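Local structure of agglutinin (Rhizoctonia solani, 4G9M) at residues V20-R25 and G42-W47. The protein is an agglutinin, a fungal lectin that probably binds carbohydrates through its ricin-type beta-trefoil fold and forms a domain-swapped dimer. Residues are numbered along the deposited sequence; the frame is centred on the assembly and turned at random.
Sequences VLDLWR and GDNQKW
Leu21 lies over one face of the Trp47 indole, its CD2 in CH-pi contact 3.9 Å from the centroid of the five-membered ring. Leu21 O and a water sit at the ring edge, in plane. Leu23 CB touches the benzo end at Trp47 CH2. With CG anti to its carbonyl carbon (chi1 -56°), Trp47 carries its ring toward strand 20-23, and the NE1 edge meets Leu21 O. NE1 donates to Leu21 O at 3.0 Å and 168°, but it approaches from above the carbonyl plane. The same oxygen accepts from the water, which also bridges to Gln45 O.

Asn44 grips the main chain of Leu23 twice: its backbone O accepts from Leu23 N at 3.1 Å, and its side-chain ND2 donates to Leu23 O at 2.9 Å. Gln45 NE2 reaches the anti lone pair of Asp22 OD2 at 2.9 Å, with amide and carboxylate planes 76° apart. Val20 CG2 packs against Gln45 CD at 3.5 Å. Gln35 NE2 bonds Asp22 OD1, while Lys38 O and His40 N hold the Gln45 amide.

The Gln-Lys-Trp sequence fits the QxW motif of ricin-type beta-trefoils. Here its Gln45 and Trp47 tie the end of the loop and the start of strand 47-51 to strand 20-23. The contact is buried, and its polar groups are largely matched by amide and main-chain partners. The donors around Asp22 would probably favour its ionised form.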
loop_
_atom_site.group_PDB
_atom_site.type_symbol
_atom_site.label_atom_id
_atom_site.label_comp_id
_atom_site.label_asym_id
_atom_site.label_seq_id
_atom_site.Cartn_x
_atom_site.Cartn_y
_atom_site.Cartn_z
ATOM N N VAL B 20 15.487 5.232 12.194
ATOM C CA VAL B 20 14.411 4.242 12.263
ATOM C C VAL B 20 13.349 4.565 13.318
ATOM O O VAL B 20 13.605 5.301 14.275
ATOM C CB VAL B 20 14.961 2.808 12.486
ATOM C CG1 VAL B 20 16.007 2.477 11.420
ATOM C CG2 VAL B 20 15.541 2.654 13.894
ATOM N N LEU B 21 12.167 3.985 13.137
ATOM C CA LEU B 21 11.058 4.151 14.081
ATOM C C LEU B 21 11.406 3.472 15.417
ATOM O O LEU B 21 11.779 2.286 15.461
ATOM C CB LEU B 21 9.781 3.552 13.481
ATOM C CG LEU B 21 8.470 4.005 14.115
ATOM C CD1 LEU B 21 8.186 5.476 13.797
ATOM C CD2 LEU B 21 7.353 3.083 13.596
ATOM N N ASP B 22 11.290 4.248 16.492
ATOM C CA ASP B 22 11.862 3.904 17.795
ATOM C C ASP B 22 10.867 4.251 18.894
ATOM O O ASP B 22 10.378 5.368 18.957
ATOM C CB ASP B 22 13.165 4.707 17.970
ATOM C CG ASP B 22 13.881 4.439 19.294
ATOM O OD1 ASP B 22 13.365 4.840 20.358
ATOM O OD2 ASP B 22 15.001 3.880 19.268
ATOM N N LEU B 23 10.548 3.290 19.753
ATOM C CA LEU B 23 9.721 3.564 20.914
ATOM C C LEU B 23 10.610 3.941 22.090
ATOM O O LEU B 23 11.487 3.178 22.473
ATOM C CB LEU B 23 8.853 2.344 21.259
ATOM C CG LEU B 23 7.935 2.495 22.473
ATOM C CD1 LEU B 23 6.885 3.575 22.251
ATOM C CD2 LEU B 23 7.259 1.176 22.771
ATOM N N TRP B 24 10.374 5.131 22.646
ATOM C CA TRP B 24 11.176 5.714 23.727
ATOM C C TRP B 24 11.380 4.751 24.899
ATOM O O TRP B 24 10.420 4.341 25.553
ATOM C CB TRP B 24 10.490 7.010 24.178
ATOM C CG TRP B 24 10.992 7.671 25.425
ATOM C CD1 TRP B 24 10.605 7.404 26.705
ATOM C CD2 TRP B 24 11.912 8.767 25.505
ATOM N NE1 TRP B 24 11.250 8.243 27.580
ATOM C CE2 TRP B 24 12.058 9.089 26.869
ATOM C CE3 TRP B 24 12.636 9.495 24.559
ATOM C CZ2 TRP B 24 12.903 10.106 27.310
ATOM C CZ3 TRP B 24 13.472 10.505 24.999
ATOM C CH2 TRP B 24 13.598 10.801 26.363
ATOM N N ARG B 25 12.640 4.368 25.120
ATOM C CA ARG B 25 13.041 3.436 26.181
ATOM C C ARG B 25 12.366 2.055 26.112
ATOM O O ARG B 25 12.497 1.246 27.033
ATOM C CB ARG B 25 12.861 4.070 27.570
ATOM C CG ARG B 25 13.778 5.261 27.841
ATOM C CD ARG B 25 13.935 5.523 29.335
ATOM N NE ARG B 25 12.707 5.995 29.972
ATOM C CZ ARG B 25 12.491 7.256 30.339
ATOM N NH1 ARG B 25 13.424 8.175 30.130
ATOM N NH2 ARG B 25 11.343 7.600 30.914
ATOM N N GLY B 42 17.972 -2.773 18.738
ATOM C CA GLY B 42 17.206 -3.051 19.939
ATOM C C GLY B 42 15.789 -3.469 19.601
ATOM O O GLY B 42 15.262 -3.096 18.551
ATOM N N ASP B 43 15.169 -4.244 20.490
ATOM C CA ASP B 43 13.785 -4.677 20.292
ATOM C C ASP B 43 12.811 -3.499 20.266
ATOM O O ASP B 43 11.719 -3.611 19.705
ATOM C CB ASP B 43 13.344 -5.667 21.376
ATOM C CG ASP B 43 13.824 -7.099 21.114
ATOM O OD1 ASP B 43 14.316 -7.398 20.000
ATOM O OD2 ASP B 43 13.684 -7.944 22.027
ATOM N N ASN B 44 13.202 -2.371 20.858
ATOM C CA ASN B 44 12.341 -1.187 20.849
ATOM C C ASN B 44 12.286 -0.529 19.471
ATOM O O ASN B 44 11.532 0.418 19.259
ATOM C CB ASN B 44 12.781 -0.156 21.899
ATOM C CG ASN B 44 14.010 0.615 21.480
ATOM O OD1 ASN B 44 15.052 0.032 21.194
ATOM N ND2 ASN B 44 13.889 1.937 21.423
ATOM N N GLN B 45 13.088 -1.050 18.538
ATOM C CA GLN B 45 13.134 -0.554 17.173
ATOM C C GLN B 45 12.607 -1.604 16.198
ATOM O O GLN B 45 12.792 -1.481 14.989
ATOM C CB GLN B 45 14.556 -0.152 16.794
ATOM C CG GLN B 45 15.042 1.120 17.485
ATOM C CD GLN B 45 16.453 1.498 17.067
ATOM O OE1 GLN B 45 17.162 0.706 16.437
ATOM N NE2 GLN B 45 16.873 2.708 17.425
ATOM N N LYS B 46 11.923 -2.613 16.733
ATOM C CA LYS B 46 11.322 -3.657 15.908
ATOM C C LYS B 46 9.817 -3.614 16.059
ATOM O O LYS B 46 9.309 -3.439 17.170
ATOM C CB LYS B 46 11.795 -5.037 16.350
ATOM C CG LYS B 46 13.045 -5.531 15.672
ATOM C CD LYS B 46 14.272 -4.875 16.209
ATOM C CE LYS B 46 15.385 -5.903 16.340
ATOM N NZ LYS B 46 16.684 -5.380 15.840
ATOM N N TRP B 47 9.107 -3.834 14.952
ATOM C CA TRP B 47 7.658 -3.658 14.921
ATOM C C TRP B 47 6.940 -4.810 14.218
ATOM O O TRP B 47 7.315 -5.215 13.105
ATOM C CB TRP B 47 7.312 -2.348 14.213
ATOM C CG TRP B 47 7.982 -1.166 14.823
ATOM C CD1 TRP B 47 9.219 -0.665 14.514
ATOM C CD2 TRP B 47 7.461 -0.345 15.861
ATOM N NE1 TRP B 47 9.493 0.427 15.295
ATOM C CE2 TRP B 47 8.427 0.649 16.130
ATOM C CE3 TRP B 47 6.264 -0.344 16.588
ATOM C CZ2 TRP B 47 8.233 1.627 17.094
ATOM C CZ3 TRP B 47 6.078 0.633 17.549
ATOM C CH2 TRP B 47 7.053 1.609 17.784
HETATM O O HOH W 1 12.198 0.540 13.308
#